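Local atomic coordinates of putative uncharacterized protein (Legionella drancourtii, PDB entry 4JVS), a protein that probably speeds GTP hydrolysis by a host small GTPase, as the GTPase-activating domain of an effector secreted through the Dot/Icm system. Residues P23-M28 and S52-E57; L172-I177 and P193-A198; L63-N68 and V128-L133. All blocks are in the same frame, centred on the assembly; numbering follows the deposited sequence.

All three contacts lie within the LepB GAP N-terminal subdomain, on one side of the chain's centre. Along the sequence contact 1 comes first, flanking helix 34-45; contact 3 then joins helix 60-80 to the loop before strand 135-136, and contact 2 pairs helix 156-177 with helix 193-214. Their centres are about 12 Å apart for contacts 1 and 2, 16 Å for contacts 2 and 3, and 18 Å for contacts 1 and 3. Leu-174 joins the loops of contact 1 to helix 60-80, touching Leu-26 and Leu-63. Helix 156-177 reaches the loop of contact 3 separately, through Arg-175 on Leu-133; that loop packs against another protein chain.

Contact 1 (P23-M28 and S52-E57); sequences PPLLQM and SVRTEE
Ser-52 starts the contact by setting its hydroxyl against the ring of Pro-23, with OG 3.2 Å from Pro-23 CB. From here the two loops run nearly parallel, their end-to-end directions differing by 28°. Val-53 carries its CB away from the other segment, yet its CG2 branch returns to meet Leu-26, whose CG lies 3.6 Å from Val-53 CG2, the two side chains crossing at about a right angle. The other branch, CG1, packs on Ile-177 of helix 156-177.

Arg-54 makes the one beta bridge, opposite Leu-25. Its backbone donates from Arg-54 N to Pro-24 O over 3.1 Å, nearly straight at 165°, and receives a longer and more bent bond from Leu-26 N to Arg-54 O at 3.3 Å. That pattern, in which one residue bonds to the neighbours on both sides of its partner, is the parallel type. The arginine chain bends at CG-CD (chi3 -55°), folding the guanidinium back over the proline-leucine backbone. One of its faces lies against Leu-25, whose CA sits over the centre of the group and whose CD1 is 3.4 Å from Arg-54 NE, while the carbonyl oxygen of Pro-23 is at the edge, near the plane.

Thr-55 turns CG2 to Leu-26 CD1 at 3.9 Å, the two side chains side by side. Glu-57 closes the row: its OE1 is 3.9 Å from Leu-25 CD2, and OE2 stays 3.8 Å from Gln-27 NE2, too far for a firm bond.

Chemically the contact is divided. Leu-26, Val-53 and the methyl of Thr-55 form an apolar patch toward helix 156-177, with Leu-26 and Thr-55 buried, whereas Arg-54, Glu-57 and Gln-27 bring charged and polar groups to the surface side, where the arginine's charge would probably be steadied by the carbonyl oxygen of Pro-23.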
ATOM      1  N   PRO A  23     -22.406 -24.012   6.818  1.00 62.70           N
ATOM      2  CA  PRO A  23     -21.473 -22.879   6.844  1.00 56.16           C
ATOM      3  C   PRO A  23     -21.916 -21.828   7.851  1.00 55.74           C
ATOM      4  O   PRO A  23     -23.065 -21.391   7.802  1.00 55.79           O
ATOM      5  CB  PRO A  23     -21.564 -22.314   5.422  1.00 55.25           C
ATOM      6  CG  PRO A  23     -22.858 -22.811   4.880  1.00 58.09           C
ATOM      7  CD  PRO A  23     -23.027 -24.170   5.491  1.00 61.60           C
ATOM      8  N   PRO A  24     -21.020 -21.440   8.769  1.00 52.28           N
ATOM      9  CA  PRO A  24     -21.320 -20.454   9.807  1.00 47.72           C
ATOM     10  C   PRO A  24     -21.395 -19.044   9.243  1.00 50.83           C
ATOM     11  O   PRO A  24     -20.779 -18.773   8.214  1.00 50.90           O
ATOM     12  CB  PRO A  24     -20.128 -20.578  10.751  1.00 47.77           C
ATOM     13  CG  PRO A  24     -19.053 -21.123   9.933  1.00 48.29           C
ATOM     14  CD  PRO A  24     -19.685 -22.031   8.945  1.00 51.34           C
ATOM     15  N   LEU A  25     -22.129 -18.165   9.921  1.00 49.72           N
ATOM     16  CA  LEU A  25     -22.346 -16.796   9.466  1.00 47.56           C
ATOM     17  C   LEU A  25     -21.491 -15.811  10.251  1.00 46.79           C
ATOM     18  O   LEU A  25     -21.679 -15.637  11.455  1.00 49.40           O
ATOM     19  CB  LEU A  25     -23.817 -16.425   9.651  1.00 49.31           C
ATOM     20  CG  LEU A  25     -24.322 -15.046   9.226  1.00 45.38           C
ATOM     21  CD1 LEU A  25     -24.623 -15.022   7.747  1.00 46.09           C
ATOM     22  CD2 LEU A  25     -25.558 -14.716  10.007  1.00 42.99           C
ATOM     23  N   LEU A  26     -20.550 -15.166   9.576  1.00 44.41           N
ATOM     24  CA  LEU A  26     -19.742 -14.149  10.230  1.00 44.37           C
ATOM     25  C   LEU A  26     -20.591 -12.923  10.516  1.00 45.72           C
ATOM     26  O   LEU A  26     -21.195 -12.351   9.607  1.00 47.85           O
ATOM     27  CB  LEU A  26     -18.554 -13.758   9.361  1.00 43.19           C
ATOM     28  CG  LEU A  26     -17.666 -14.906   8.903  1.00 42.68           C
ATOM     29  CD1 LEU A  26     -16.541 -14.346   8.075  1.00 39.24           C
ATOM     30  CD2 LEU A  26     -17.144 -15.709  10.092  1.00 44.00           C
ATOM     31  N   GLN A  27     -20.629 -12.527  11.783  1.00 45.52           N
ATOM     32  CA  GLN A  27     -21.413 -11.373  12.203  1.00 47.37           C
ATOM     33  C   GLN A  27     -20.576 -10.352  12.960  1.00 47.80           C
ATOM     34  O   GLN A  27     -19.626 -10.716  13.662  1.00 48.60           O
ATOM     35  CB  GLN A  27     -22.601 -11.813  13.060  1.00 49.00           C
ATOM     36  CG  GLN A  27     -23.868 -12.074  12.260  1.00 51.16           C
ATOM     37  CD  GLN A  27     -25.074 -12.291  13.145  1.00 52.61           C
ATOM     38  OE1 GLN A  27     -25.082 -13.191  13.992  1.00 54.90           O
ATOM     39  NE2 GLN A  27     -26.101 -11.463  12.961  1.00 47.36           N
ATOM     40  N   MET A  28     -20.930  -9.086  12.857  1.00 45.40           N
ATOM     41  CA  MET A  28     -20.160  -8.053  13.503  1.00 48.22           C
ATOM     42  C   MET A  28     -20.844  -7.506  14.715  1.00 51.17           C
ATOM     43  O   MET A  28     -21.981  -7.128  14.690  1.00 49.59           O
ATOM     44  CB  MET A  28     -19.846  -6.952  12.551  1.00 47.70           C
ATOM     45  CG  MET A  28     -18.988  -7.403  11.413  1.00 48.03           C
ATOM     46  SD  MET A  28     -18.214  -6.014  10.654  1.00 53.94           S
ATOM     47  CE  MET A  28     -17.618  -5.110  12.055  1.00 39.89           C
ATOM     48  N   SER A  52     -17.197 -24.060   4.098  1.00 59.29           N
ATOM     49  CA  SER A  52     -17.396 -22.740   3.498  1.00 57.37           C
ATOM     50  C   SER A  52     -17.761 -21.723   4.590  1.00 52.65           C
ATOM     51  O   SER A  52     -17.633 -22.028   5.778  1.00 50.76           O
ATOM     52  CB  SER A  52     -18.439 -22.780   2.373  1.00 55.94           C
ATOM     53  OG  SER A  52     -19.732 -22.438   2.843  1.00 59.07           O
ATOM     54  N   VAL A  53     -18.198 -20.526   4.192  1.00 52.82           N
ATOM     55  CA  VAL A  53     -18.503 -19.446   5.142  1.00 50.94           C
ATOM     56  C   VAL A  53     -19.409 -18.379   4.511  1.00 47.94           C
ATOM     57  O   VAL A  53     -19.329 -18.128   3.315  1.00 50.09           O
ATOM     58  CB  VAL A  53     -17.195 -18.795   5.682  1.00 51.57           C
ATOM     59  CG1 VAL A  53     -16.378 -18.187   4.542  1.00 50.21           C
ATOM     60  CG2 VAL A  53     -17.492 -17.753   6.756  1.00 46.38           C
ATOM     61  N   ARG A  54     -20.267 -17.753   5.312  1.00 47.55           N
ATOM     62  CA  ARG A  54     -21.187 -16.730   4.815  1.00 48.79           C
ATOM     63  C   ARG A  54     -20.789 -15.307   5.236  1.00 50.52           C
ATOM     64  O   ARG A  54     -21.074 -14.868   6.357  1.00 47.59           O
ATOM     65  CB  ARG A  54     -22.626 -17.026   5.261  1.00 51.57           C
ATOM     66  CG  ARG A  54     -22.997 -18.503   5.217  1.00 53.13           C
ATOM     67  CD  ARG A  54     -24.501 -18.725   5.200  1.00 55.89           C
ATOM     68  NE  ARG A  54     -25.214 -18.078   6.304  1.00 54.96           N
ATOM     69  CZ  ARG A  54     -25.519 -18.671   7.457  1.00 52.45           C
ATOM     70  NH1 ARG A  54     -25.153 -19.923   7.676  1.00 54.53           N
ATOM     71  NH2 ARG A  54     -26.191 -18.014   8.392  1.00 50.93           N
ATOM     72  N   THR A  55     -20.159 -14.585   4.310  1.00 50.41           N
ATOM     73  CA  THR A  55     -19.659 -13.245   4.573  1.00 45.76           C
ATOM     74  C   THR A  55     -20.632 -12.178   4.106  1.00 47.64           C
ATOM     75  O   THR A  55     -20.263 -11.012   3.955  1.00 50.48           O
ATOM     76  CB  THR A  55     -18.345 -13.014   3.834  1.00 45.35           C
ATOM     77  OG1 THR A  55     -18.573 -13.119   2.425  1.00 48.93           O
ATOM     78  CG2 THR A  55     -17.314 -14.044   4.247  1.00 44.52           C
ATOM     79  N   GLU A  56     -21.876 -12.582   3.878  1.00 49.20           N
ATOM     80  CA  GLU A  56     -22.907 -11.696   3.331  1.00 49.22           C
ATOM     81  C   GLU A  56     -23.260 -10.547   4.284  1.00 47.57           C
ATOM     82  O   GLU A  56     -23.538  -9.432   3.849  1.00 47.93           O
ATOM     83  CB  GLU A  56     -24.170 -12.501   2.988  1.00 52.43           C
ATOM     84  CG  GLU A  56     -23.967 -14.035   2.946  1.00 54.70           C
ATOM     85  CD  GLU A  56     -23.114 -14.504   1.762  1.00 58.27           C
ATOM     86  OE1 GLU A  56     -22.435 -15.550   1.886  1.00 55.55           O
ATOM     87  OE2 GLU A  56     -23.124 -13.829   0.706  1.00 58.41           O
ATOM     88  N   GLU A  57     -23.241 -10.818   5.584  1.00 48.36           N
ATOM     89  CA  GLU A  57     -23.647  -9.818   6.568  1.00 47.08           C
ATOM     90  C   GLU A  57     -22.472  -9.017   7.137  1.00 46.70           C
ATOM     91  O   GLU A  57     -22.633  -8.237   8.087  1.00 44.02           O
ATOM     92  CB  GLU A  57     -24.483 -10.461   7.676  1.00 43.43           C
ATOM     93  CG  GLU A  57     -25.717 -11.162   7.128  1.00 44.46           C
ATOM     94  CD  GLU A  57     -26.787 -11.401   8.174  1.00 46.90           C
ATOM     95  OE1 GLU A  57     -27.680 -12.242   7.911  1.00 44.93           O
ATOM     96  OE2 GLU A  57     -26.736 -10.749   9.246  1.00 47.45           O
TER

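Contact 2 (L172-I177 and P193-A198); sequences LQLRLI and PVLQKA
Leu-195 supplies most of the apolar contact, meeting Leu-174 and Ile-177 of the facing helix. The end of Leu-174 reaches it with one methyl: Leu-174 CD2 is 3.6 Å from Leu-195 CD2 and 3.7 Å from Leu-195 CD1, so a single branch lies against both methyls of its partner. Ile-177, one turn further on, uses the end of its longer branch, with CD1 4.0 Å from Leu-195 CG. Both pairs cross at about a right angle. Leu-195 also touches Leu-45, which extends this apolar layer to helix 34-45.

The segments belong to an antiparallel helix pair, 156-177 against 193-214. The axes of 172-177 and 193-198 approach to 9.7 Å with N-to-C directions 156° apart, and the modelled part of the connection between the helices contains no helix or strand.

A mixed polar and aliphatic contact lies beside the leucines. Gln-173 bends at CB-CG (chi2 -58°), which folds its amide across Val-194, and Gln-173 CD comes within 3.9 Å of Val-194 CG1. No hydrogen bond passes between the segments; the amide nitrogen of Gln-173 instead bonds to Asn-169 OD1, one turn back on its own helix. Charge enters on another side of helix 156-177, away from 193-198, where Arg-175 NH1 makes a salt bridge to an acidic side chain of another protein chain, and Leu-176 packs on an aromatic side chain there.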
ATOM      1  N   LEU A 172      -8.837  -8.741   3.738  1.00 35.72           N
ATOM      2  CA  LEU A 172      -8.558  -9.107   2.346  1.00 36.61           C
ATOM      3  C   LEU A 172      -9.216 -10.434   1.979  1.00 41.23           C
ATOM      4  O   LEU A 172      -9.951 -10.532   0.988  1.00 42.75           O
ATOM      5  CB  LEU A 172      -7.048  -9.237   2.126  1.00 35.40           C
ATOM      6  CG  LEU A 172      -6.418  -8.985   0.747  1.00 37.19           C
ATOM      7  CD1 LEU A 172      -5.063  -9.655   0.639  1.00 35.03           C
ATOM      8  CD2 LEU A 172      -7.289  -9.405  -0.411  1.00 40.93           C
ATOM      9  N   GLN A 173      -8.929 -11.463   2.769  1.00 40.47           N
ATOM     10  CA  GLN A 173      -9.448 -12.789   2.472  1.00 41.86           C
ATOM     11  C   GLN A 173     -10.974 -12.803   2.503  1.00 43.77           C
ATOM     12  O   GLN A 173     -11.599 -13.469   1.677  1.00 44.89           O
ATOM     13  CB  GLN A 173      -8.851 -13.837   3.412  1.00 40.42           C
ATOM     14  CG  GLN A 173      -7.333 -13.919   3.349  1.00 41.67           C
ATOM     15  CD  GLN A 173      -6.805 -14.237   1.959  1.00 40.85           C
ATOM     16  OE1 GLN A 173      -7.483 -14.878   1.155  1.00 45.32           O
ATOM     17  NE2 GLN A 173      -5.585 -13.789   1.673  1.00 36.33           N
ATOM     18  N   LEU A 174     -11.570 -12.055   3.433  1.00 41.15           N
ATOM     19  CA  LEU A 174     -13.029 -11.952   3.504  1.00 42.19           C
ATOM     20  C   LEU A 174     -13.627 -11.264   2.271  1.00 42.98           C
ATOM     21  O   LEU A 174     -14.636 -11.716   1.737  1.00 41.71           O
ATOM     22  CB  LEU A 174     -13.476 -11.232   4.782  1.00 40.39           C
ATOM     23  CG  LEU A 174     -13.159 -11.921   6.113  1.00 39.38           C
ATOM     24  CD1 LEU A 174     -13.754 -11.138   7.282  1.00 36.98           C
ATOM     25  CD2 LEU A 174     -13.627 -13.372   6.123  1.00 37.61           C
ATOM     26  N   ARG A 175     -12.999 -10.174   1.830  1.00 44.58           N
ATOM     27  CA  ARG A 175     -13.437  -9.447   0.637  1.00 43.31           C
ATOM     28  C   ARG A 175     -13.297 -10.334  -0.596  1.00 45.65           C
ATOM     29  O   ARG A 175     -14.127 -10.278  -1.506  1.00 46.71           O
ATOM     30  CB  ARG A 175     -12.626  -8.153   0.464  1.00 43.60           C
ATOM     31  CG  ARG A 175     -13.409  -6.969  -0.107  1.00 49.36           C
ATOM     32  CD  ARG A 175     -12.750  -6.356  -1.364  1.00 57.03           C
ATOM     33  NE  ARG A 175     -11.343  -6.000  -1.159  1.00 60.10           N
ATOM     34  CZ  ARG A 175     -10.341  -6.375  -1.958  1.00 63.10           C
ATOM     35  NH1 ARG A 175     -10.578  -7.124  -3.037  1.00 53.41           N
ATOM     36  NH2 ARG A 175      -9.091  -6.001  -1.679  1.00 58.81           N
ATOM     37  N   LEU A 176     -12.242 -11.151  -0.617  1.00 45.06           N
ATOM     38  CA  LEU A 176     -12.033 -12.120  -1.696  1.00 46.88           C
ATOM     39  C   LEU A 176     -13.136 -13.185  -1.736  1.00 45.66           C
ATOM     40  O   LEU A 176     -13.732 -13.434  -2.778  1.00 48.36           O
ATOM     41  CB  LEU A 176     -10.651 -12.785  -1.583  1.00 45.97           C
ATOM     42  CG  LEU A 176      -9.451 -11.962  -2.067  1.00 42.52           C
ATOM     43  CD1 LEU A 176      -8.146 -12.677  -1.824  1.00 40.93           C
ATOM     44  CD2 LEU A 176      -9.588 -11.635  -3.535  1.00 43.48           C
ATOM     45  N   ILE A 177     -13.380 -13.791  -0.604  1.00 44.69           N
ATOM     46  CA  ILE A 177     -14.381 -14.805  -0.460  1.00 46.66           C
ATOM     47  C   ILE A 177     -15.725 -14.240  -0.743  1.00 47.39           C
ATOM     48  O   ILE A 177     -16.539 -14.881  -1.314  1.00 50.47           O
ATOM     49  CB  ILE A 177     -14.353 -15.398   0.931  1.00 49.33           C
ATOM     50  CG1 ILE A 177     -13.372 -16.552   0.956  1.00 50.35           C
ATOM     51  CG2 ILE A 177     -15.715 -15.894   1.296  1.00 48.29           C
ATOM     52  CD1 ILE A 177     -12.731 -16.780   2.285  1.00 46.19           C
ATOM     53  N   PRO A 193      -8.698 -22.086   3.840  1.00 58.26           N
ATOM     54  CA  PRO A 193      -7.755 -22.399   4.882  1.00 52.90           C
ATOM     55  C   PRO A 193      -6.907 -21.199   5.058  1.00 49.75           C
ATOM     56  O   PRO A 193      -6.213 -21.072   6.024  1.00 49.66           O
ATOM     57  CB  PRO A 193      -6.939 -23.512   4.266  1.00 50.61           C
ATOM     58  CG  PRO A 193      -7.712 -23.991   3.097  1.00 52.79           C
ATOM     59  CD  PRO A 193      -9.010 -23.282   3.074  1.00 58.39           C
ATOM     60  N   VAL A 194      -6.878 -20.389   4.023  1.00 50.20           N
ATOM     61  CA  VAL A 194      -6.193 -19.123   4.021  1.00 50.52           C
ATOM     62  C   VAL A 194      -6.820 -18.116   4.970  1.00 48.84           C
ATOM     63  O   VAL A 194      -6.132 -17.385   5.627  1.00 45.11           O
ATOM     64  CB  VAL A 194      -6.118 -18.580   2.603  1.00 47.77           C
ATOM     65  CG1 VAL A 194      -4.967 -17.643   2.458  1.00 41.69           C
ATOM     66  CG2 VAL A 194      -5.905 -19.721   1.666  1.00 50.56           C
ATOM     67  N   LEU A 195      -8.134 -18.081   5.016  1.00 46.63           N
ATOM     68  CA  LEU A 195      -8.822 -17.294   5.981  1.00 44.67           C
ATOM     69  C   LEU A 195      -8.510 -17.806   7.353  1.00 46.07           C
ATOM     70  O   LEU A 195      -8.192 -17.072   8.234  1.00 45.97           O
ATOM     71  CB  LEU A 195     -10.305 -17.447   5.748  1.00 43.55           C
ATOM     72  CG  LEU A 195     -11.255 -16.308   6.010  1.00 42.69           C
ATOM     73  CD1 LEU A 195     -12.569 -16.900   6.385  1.00 40.84           C
ATOM     74  CD2 LEU A 195     -10.774 -15.412   7.109  1.00 41.74           C
ATOM     75  N   GLN A 196      -8.549 -19.103   7.511  1.00 47.20           N
ATOM     76  CA  GLN A 196      -8.413 -19.713   8.798  1.00 45.99           C
ATOM     77  C   GLN A 196      -7.091 -19.386   9.360  1.00 44.35           C
ATOM     78  O   GLN A 196      -6.960 -19.165  10.530  1.00 43.94           O
ATOM     79  CB  GLN A 196      -8.498 -21.208   8.646  1.00 48.16           C
ATOM     80  CG  GLN A 196      -9.845 -21.699   8.215  1.00 51.83           C
ATOM     81  CD  GLN A 196      -9.870 -23.175   8.006  1.00 58.94           C
ATOM     82  OE1 GLN A 196      -8.857 -23.795   7.738  1.00 61.52           O
ATOM     83  NE2 GLN A 196     -11.036 -23.754   8.135  1.00 60.33           N
ATOM     84  N   LYS A 197      -6.101 -19.403   8.502  1.00 43.89           N
ATOM     85  CA  LYS A 197      -4.753 -19.024   8.834  1.00 42.94           C
ATOM     86  C   LYS A 197      -4.570 -17.560   9.139  1.00 43.11           C
ATOM     87  O   LYS A 197      -3.802 -17.195   9.986  1.00 40.71           O
ATOM     88  CB  LYS A 197      -3.810 -19.466   7.753  1.00 36.23           C
ATOM     89  CG  LYS A 197      -2.409 -19.609   8.247  1.00 35.83           C
ATOM     90  CD  LYS A 197      -1.418 -19.601   7.125  1.00 37.93           C
ATOM     91  CE  LYS A 197      -0.020 -19.746   7.668  1.00 38.45           C
ATOM     92  NZ  LYS A 197       0.459 -18.496   8.286  1.00 42.27           N
ATOM     93  N   ALA A 198      -5.255 -16.715   8.408  1.00 41.25           N
ATOM     94  CA  ALA A 198      -5.155 -15.303   8.624  1.00 40.51           C
ATOM     95  C   ALA A 198      -5.654 -14.977   9.984  1.00 42.21           C
ATOM     96  O   ALA A 198      -5.147 -14.129  10.644  1.00 43.32           O
ATOM     97  CB  ALA A 198      -5.950 -14.557   7.584  1.00 40.19           C
TER

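Contact 3 (L63-N68 and V128-L133); sequences LAKCFN and VDPKTL
Ala-64 and Pro-130 bring the backbones nearest, their CA atoms 5.3 Å apart, where a turn of helix 60-80 faces a loop that coils like a helix through 130-132 without becoming a regular one.

The polar core of the contact is the amide of Asn-68, which bonds to both backbone polar atoms of Val-128. Asn-68 OD1 accepts from Val-128 N at 2.9 Å, in the carbonyl plane and on a lone pair, with an N-H...O angle of 150°. Asn-68 ND2 donates to Val-128 O at 2.6 Å, almost straight at 171°, and that oxygen lies close to the amide plane. With CG set anti to its carbonyl carbon (chi1 -66°), the amide reaches the loop, and the two bonds together fix its rotation.

Apolar groups pack next to this pair. Ala-64 points its methyl into the bend of the loop, with CB 3.9 Å from Pro-130 CA and in contact with the side chains of Val-128 and Leu-133 as well. Val-128 sends CG2 obliquely to the ring of Phe-67, 3.7 Å from CD2, and the ring also meets Phe-34 edge-to-face. On the more exposed side Lys-65 runs its aliphatic chain across Pro-130, CG to CG at 4.0 Å.

Within the loop, Asp-129 OD1 accepts from both Thr-132 OG1 and Thr-132 N, three residues on, which curls the loop onto itself. This is an Asx motif, here set in a loop that packs on another protein chain, with the side chain of Leu-133 about 13 Å from the bound aluminum fluoride.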
ATOM      1  N   LEU A  63     -15.787  -3.101   9.210  1.00 40.63           N
ATOM      2  CA  LEU A  63     -14.704  -3.979   9.606  1.00 37.65           C
ATOM      3  C   LEU A  63     -13.411  -3.182   9.594  1.00 40.11           C
ATOM      4  O   LEU A  63     -12.569  -3.339  10.479  1.00 38.36           O
ATOM      5  CB  LEU A  63     -14.594  -5.168   8.660  1.00 41.11           C
ATOM      6  CG  LEU A  63     -14.284  -6.536   9.283  1.00 37.88           C
ATOM      7  CD1 LEU A  63     -13.725  -7.491   8.244  1.00 37.03           C
ATOM      8  CD2 LEU A  63     -13.339  -6.397  10.432  1.00 36.33           C
ATOM      9  N   ALA A  64     -13.264  -2.318   8.591  1.00 39.74           N
ATOM     10  CA  ALA A  64     -12.083  -1.470   8.496  1.00 37.98           C
ATOM     11  C   ALA A  64     -11.992  -0.442   9.637  1.00 38.61           C
ATOM     12  O   ALA A  64     -10.924  -0.283  10.229  1.00 38.36           O
ATOM     13  CB  ALA A  64     -12.010  -0.795   7.135  1.00 37.94           C
ATOM     14  N   LYS A  65     -13.088   0.247   9.957  1.00 36.93           N
ATOM     15  CA  LYS A  65     -13.082   1.141  11.125  1.00 38.25           C
ATOM     16  C   LYS A  65     -12.673   0.371  12.375  1.00 38.44           C
ATOM     17  O   LYS A  65     -11.867   0.835  13.175  1.00 39.45           O
ATOM     18  CB  LYS A  65     -14.442   1.811  11.349  1.00 37.13           C
ATOM     19  CG  LYS A  65     -14.918   2.664  10.164  1.00 42.34           C
ATOM     20  CD  LYS A  65     -16.456   2.775  10.092  1.00 45.35           C
ATOM     21  CE  LYS A  65     -16.932   3.480   8.807  1.00 47.40           C
ATOM     22  NZ  LYS A  65     -16.546   4.933   8.725  1.00 48.68           N
ATOM     23  N   CYS A  66     -13.219  -0.827  12.509  1.00 38.46           N
ATOM     24  CA  CYS A  66     -12.988  -1.679  13.664  1.00 39.01           C
ATOM     25  C   CYS A  66     -11.508  -2.056  13.799  1.00 39.00           C
ATOM     26  O   CYS A  66     -10.929  -1.994  14.890  1.00 39.12           O
ATOM     27  CB  CYS A  66     -13.861  -2.929  13.539  1.00 38.52           C
ATOM     28  SG  CYS A  66     -13.877  -4.027  14.961  1.00 40.34           S
ATOM     29  N   PHE A  67     -10.893  -2.442  12.689  1.00 37.74           N
ATOM     30  CA  PHE A  67      -9.469  -2.742  12.703  1.00 37.66           C
ATOM     31  C   PHE A  67      -8.637  -1.475  12.934  1.00 38.37           C
ATOM     32  O   PHE A  67      -7.649  -1.485  13.678  1.00 36.21           O
ATOM     33  CB  PHE A  67      -9.037  -3.418  11.404  1.00 33.97           C
ATOM     34  CG  PHE A  67      -7.564  -3.379  11.182  1.00 34.08           C
ATOM     35  CD1 PHE A  67      -6.730  -4.221  11.889  1.00 33.82           C
ATOM     36  CD2 PHE A  67      -7.008  -2.486  10.277  1.00 33.30           C
ATOM     37  CE1 PHE A  67      -5.376  -4.183  11.698  1.00 34.34           C
ATOM     38  CE2 PHE A  67      -5.661  -2.447  10.078  1.00 33.18           C
ATOM     39  CZ  PHE A  67      -4.837  -3.297  10.791  1.00 34.99           C
ATOM     40  N   ASN A  68      -9.040  -0.387  12.287  1.00 37.74           N
ATOM     41  CA  ASN A  68      -8.340   0.877  12.431  1.00 35.48           C
ATOM     42  C   ASN A  68      -8.364   1.393  13.865  1.00 35.63           C
ATOM     43  O   ASN A  68      -7.386   1.952  14.331  1.00 39.84           O
ATOM     44  CB  ASN A  68      -8.907   1.913  11.463  1.00 36.39           C
ATOM     45  CG  ASN A  68      -8.645   1.558  10.011  1.00 36.12           C
ATOM     46  OD1 ASN A  68      -7.639   0.927   9.683  1.00 37.98           O
ATOM     47  ND2 ASN A  68      -9.551   1.961   9.133  1.00 35.39           N
ATOM     48  N   VAL A 128      -6.564   0.773   6.979  1.00 36.96           N
ATOM     49  CA  VAL A 128      -7.391   0.383   5.853  1.00 36.74           C
ATOM     50  C   VAL A 128      -8.480   1.417   5.636  1.00 37.27           C
ATOM     51  O   VAL A 128      -9.302   1.655   6.521  1.00 38.01           O
ATOM     52  CB  VAL A 128      -8.058  -0.987   6.092  1.00 35.85           C
ATOM     53  CG1 VAL A 128      -8.672  -1.499   4.816  1.00 35.79           C
ATOM     54  CG2 VAL A 128      -7.049  -1.980   6.622  1.00 36.35           C
ATOM     55  N   ASP A 129      -8.480   2.028   4.456  1.00 36.40           N
ATOM     56  CA  ASP A 129      -9.474   3.027   4.099  1.00 36.56           C
ATOM     57  C   ASP A 129     -10.847   2.388   4.036  1.00 37.35           C
ATOM     58  O   ASP A 129     -11.088   1.511   3.205  1.00 37.84           O
ATOM     59  CB  ASP A 129      -9.137   3.637   2.737  1.00 40.33           C
ATOM     60  CG  ASP A 129     -10.059   4.780   2.370  1.00 43.35           C
ATOM     61  OD1 ASP A 129     -10.457   4.878   1.183  1.00 42.07           O
ATOM     62  OD2 ASP A 129     -10.379   5.581   3.279  1.00 43.56           O
ATOM     63  N   PRO A 130     -11.755   2.819   4.921  1.00 37.58           N
ATOM     64  CA  PRO A 130     -13.124   2.282   4.927  1.00 40.37           C
ATOM     65  C   PRO A 130     -13.844   2.450   3.575  1.00 41.10           C
ATOM     66  O   PRO A 130     -14.583   1.556   3.170  1.00 40.12           O
ATOM     67  CB  PRO A 130     -13.816   3.104   6.026  1.00 38.24           C
ATOM     68  CG  PRO A 130     -12.702   3.521   6.950  1.00 37.09           C
ATOM     69  CD  PRO A 130     -11.506   3.735   6.053  1.00 38.14           C
ATOM     70  N   LYS A 131     -13.579   3.505   2.842  1.00 42.88           N
ATOM     71  CA  LYS A 131     -14.226   3.661   1.570  1.00 44.02           C
ATOM     72  C   LYS A 131     -13.706   2.802   0.466  1.00 44.18           C
ATOM     73  O   LYS A 131     -14.447   2.160  -0.228  1.00 44.42           O
ATOM     74  CB  LYS A 131     -14.121   5.083   1.114  1.00 51.59           C
ATOM     75  CG  LYS A 131     -14.866   6.053   1.952  1.00 57.34           C
ATOM     76  CD  LYS A 131     -14.949   7.374   1.241  1.00 62.10           C
ATOM     77  CE  LYS A 131     -13.775   8.258   1.576  1.00 62.27           C
ATOM     78  NZ  LYS A 131     -14.049   9.092   2.766  1.00 62.60           N
ATOM     79  N   THR A 132     -12.414   2.825   0.267  1.00 45.67           N
ATOM     80  CA  THR A 132     -11.824   2.102  -0.868  1.00 43.78           C
ATOM     81  C   THR A 132     -11.263   0.715  -0.547  1.00 43.58           C
ATOM     82  O   THR A 132     -10.980  -0.064  -1.458  1.00 44.48           O
ATOM     83  CB  THR A 132     -10.706   2.923  -1.534  1.00 42.96           C
ATOM     84  OG1 THR A 132      -9.589   3.022  -0.640  1.00 44.43           O
ATOM     85  CG2 THR A 132     -11.206   4.315  -1.869  1.00 39.66           C
ATOM     86  N   LEU A 133     -11.080   0.427   0.740  1.00 42.67           N
ATOM     87  CA  LEU A 133     -10.468  -0.831   1.197  1.00 41.62           C
ATOM     88  C   LEU A 133      -9.021  -0.990   0.737  1.00 39.86           C
ATOM     89  O   LEU A 133      -8.499  -2.099   0.658  1.00 38.55           O
ATOM     90  CB  LEU A 133     -11.293  -2.047   0.782  1.00 39.77           C
ATOM     91  CG  LEU A 133     -12.612  -2.236   1.519  1.00 38.38           C
ATOM     92  CD1 LEU A 133     -13.124  -3.632   1.237  1.00 42.94           C
ATOM     93  CD2 LEU A 133     -12.422  -2.012   3.006  1.00 37.00           C
TER